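Local coordinates for protein beta-xylanase (Caldicellulosiruptor kristjanssonii, PDB 7NWN) that probably binds plant cell-wall carbohydrate through a calcium-containing family 9 carbohydrate-binding module belonging to a heat-stable, multimodular xylanase and glucuronoyl esterase, at residues F61-D66 / L70-E75. Residues are numbered along the deposited sequence; the frame is centred on the assembly and turned at random.
Sequences FKLMWD and LYVLAE
With Tyr71 CG anti to its carbonyl carbon (chi1 -66°) and Asp66 CG tucked in over its own backbone, flanked by N and C (chi1 71°), phenol and carboxylate meet on one face of the strand pair. Tyr71 OH donates to Asp66 OD2 over 2.7 Å, reaching the oxygen from above the carboxylate plane, while Asp66 CG lies at the ring's edge, the two flat groups 79° apart. Tyrosine suits the place because its apolar stem packs, CB to Met64 CB at 4.1 Å, and its hydroxyl still reaches a buried acid and is also hydrogen-bonded to Arg149 NE. Ser29 OG is a second partner of OD2. Strands 58-66 and 69-77 form an antiparallel beta hairpin at one side of a four-stranded sheet in the CBM9 beta-sandwich. Within 61-66 and 70-75, Lys62 with Leu73 and Met64 with Tyr71 are hydrogen-bonded pairs; Lys62 N to Leu73 O spans 2.8 Å. The opposite face is apolar and turned to the core, where branched Leu63 and Val72 fill space side by side, CD2 to CG2 at 3.8 Å, and Ala74, small enough for a close non-hydrogen-bonded pair, sets its CB 4.0 Å from Phe61 CB. Phe61 stacks on Phe166.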
loop_
_atom_site.group_PDB
_atom_site.type_symbol
_atom_site.label_atom_id
_atom_site.label_comp_id
_atom_site.label_asym_id
_atom_site.label_seq_id
_atom_site.Cartn_x
_atom_site.Cartn_y
_atom_site.Cartn_z
ATOM N N PHE A 61 4.023 5.389 -4.861
ATOM C CA PHE A 61 4.306 4.544 -3.710
ATOM C C PHE A 61 5.512 3.677 -4.036
ATOM O O PHE A 61 5.786 3.428 -5.217
ATOM C CB PHE A 61 3.071 3.729 -3.308
ATOM C CG PHE A 61 2.722 2.647 -4.297
ATOM C CD1 PHE A 61 1.899 2.915 -5.388
ATOM C CD2 PHE A 61 3.232 1.357 -4.140
ATOM C CE1 PHE A 61 1.603 1.917 -6.315
ATOM C CE2 PHE A 61 2.934 0.350 -5.059
ATOM C CZ PHE A 61 2.126 0.629 -6.155
ATOM N N LYS A 62 6.184 3.234 -2.959
ATOM C CA LYS A 62 7.313 2.321 -3.026
ATOM C C LYS A 62 6.975 1.121 -2.157
ATOM O O LYS A 62 6.194 1.263 -1.213
ATOM C CB LYS A 62 8.559 3.016 -2.493
ATOM C CG LYS A 62 9.067 4.119 -3.421
ATOM C CD LYS A 62 10.324 4.824 -2.920
ATOM C CE LYS A 62 10.890 5.767 -3.976
ATOM N NZ LYS A 62 12.172 6.318 -3.547
ATOM N N LEU A 63 7.614 -0.008 -2.461
ATOM C CA LEU A 63 7.365 -1.250 -1.764
ATOM C C LEU A 63 8.710 -1.779 -1.328
ATOM O O LEU A 63 9.706 -1.538 -2.020
ATOM C CB LEU A 63 6.705 -2.266 -2.727
ATOM C CG LEU A 63 5.258 -1.979 -3.136
ATOM C CD1 LEU A 63 4.674 -3.131 -3.993
ATOM C CD2 LEU A 63 4.384 -1.740 -1.911
ATOM N N MET A 64 8.700 -2.551 -0.234
ATOM C CA MET A 64 9.914 -3.199 0.253
ATOM C C MET A 64 9.435 -4.404 1.054
ATOM O O MET A 64 8.305 -4.390 1.541
ATOM C CB MET A 64 10.705 -2.216 1.128
ATOM C CG MET A 64 12.171 -2.590 1.366
ATOM S SD MET A 64 13.143 -1.224 2.082
ATOM C CE MET A 64 13.077 -0.026 0.778
ATOM N N TRP A 65 10.248 -5.465 1.155
ATOM C CA TRP A 65 9.867 -6.594 1.992
ATOM C C TRP A 65 11.023 -7.034 2.879
ATOM O O TRP A 65 12.181 -6.871 2.517
ATOM C CB TRP A 65 9.424 -7.786 1.130
ATOM C CG TRP A 65 10.537 -8.458 0.371
ATOM C CD1 TRP A 65 11.145 -8.018 -0.773
ATOM C CD2 TRP A 65 11.146 -9.720 0.693
ATOM N NE1 TRP A 65 12.089 -8.922 -1.200
ATOM C CE2 TRP A 65 12.094 -9.991 -0.329
ATOM C CE3 TRP A 65 10.977 -10.650 1.732
ATOM C CZ2 TRP A 65 12.886 -11.147 -0.310
ATOM C CZ3 TRP A 65 11.715 -11.827 1.713
ATOM C CH2 TRP A 65 12.690 -12.034 0.732
ATOM N N ASP A 66 10.668 -7.622 4.015
ATOM C CA ASP A 66 11.649 -8.316 4.821
ATOM C C ASP A 66 11.076 -9.679 5.208
ATOM O O ASP A 66 9.948 -10.000 4.853
ATOM C CB ASP A 66 12.166 -7.464 5.991
ATOM C CG ASP A 66 11.191 -7.204 7.129
ATOM O OD1 ASP A 66 10.261 -8.009 7.343
ATOM O OD2 ASP A 66 11.436 -6.237 7.873
ATOM N N LEU A 70 5.581 -6.910 4.631
ATOM C CA LEU A 70 5.599 -6.038 3.474
ATOM C C LEU A 70 5.463 -4.585 3.949
ATOM O O LEU A 70 4.657 -4.318 4.834
ATOM C CB LEU A 70 4.448 -6.401 2.522
ATOM C CG LEU A 70 4.374 -5.587 1.220
ATOM C CD1 LEU A 70 5.519 -5.890 0.253
ATOM C CD2 LEU A 70 3.056 -5.794 0.518
ATOM N N TYR A 71 6.130 -3.666 3.223
ATOM C CA TYR A 71 6.223 -2.249 3.576
ATOM C C TYR A 71 5.734 -1.417 2.403
ATOM O O TYR A 71 6.091 -1.701 1.249
ATOM C CB TYR A 71 7.672 -1.843 3.901
ATOM C CG TYR A 71 8.170 -2.543 5.151
ATOM C CD1 TYR A 71 7.897 -2.036 6.414
ATOM C CD2 TYR A 71 8.867 -3.742 5.056
ATOM C CE1 TYR A 71 8.312 -2.694 7.563
ATOM C CE2 TYR A 71 9.281 -4.429 6.192
ATOM C CZ TYR A 71 9.054 -3.869 7.440
ATOM O OH TYR A 71 9.445 -4.553 8.545
ATOM N N VAL A 72 4.937 -0.382 2.720
ATOM C CA VAL A 72 4.463 0.544 1.697
ATOM C C VAL A 72 4.821 1.964 2.135
ATOM O O VAL A 72 4.510 2.320 3.259
ATOM C CB VAL A 72 2.937 0.431 1.472
ATOM C CG1 VAL A 72 2.485 1.304 0.289
ATOM C CG2 VAL A 72 2.496 -1.037 1.263
ATOM N N LEU A 73 5.392 2.753 1.218
ATOM C CA LEU A 73 5.547 4.185 1.449
ATOM C C LEU A 73 4.748 4.875 0.344
ATOM O O LEU A 73 5.089 4.681 -0.820
ATOM C CB LEU A 73 7.033 4.557 1.319
ATOM C CG LEU A 73 7.320 6.064 1.385
ATOM C CD1 LEU A 73 7.241 6.471 2.824
ATOM C CD2 LEU A 73 8.737 6.330 0.878
ATOM N N ALA A 74 3.679 5.592 0.707
ATOM C CA ALA A 74 2.899 6.288 -0.295
ATOM C C ALA A 74 2.988 7.788 -0.027
ATOM O O ALA A 74 2.914 8.233 1.126
ATOM C CB ALA A 74 1.462 5.789 -0.275
ATOM N N GLU A 75 3.130 8.563 -1.114
ATOM C CA GLU A 75 2.914 10.005 -1.008
ATOM C C GLU A 75 1.802 10.444 -1.961
ATOM O O GLU A 75 1.772 10.034 -3.145
ATOM C CB GLU A 75 4.199 10.756 -1.376
ATOM C CG GLU A 75 5.219 10.613 -0.289
ATOM C CD GLU A 75 6.519 11.380 -0.465
ATOM O OE1 GLU A 75 6.590 12.251 -1.335
ATOM O OE2 GLU A 75 7.442 11.106 0.303
#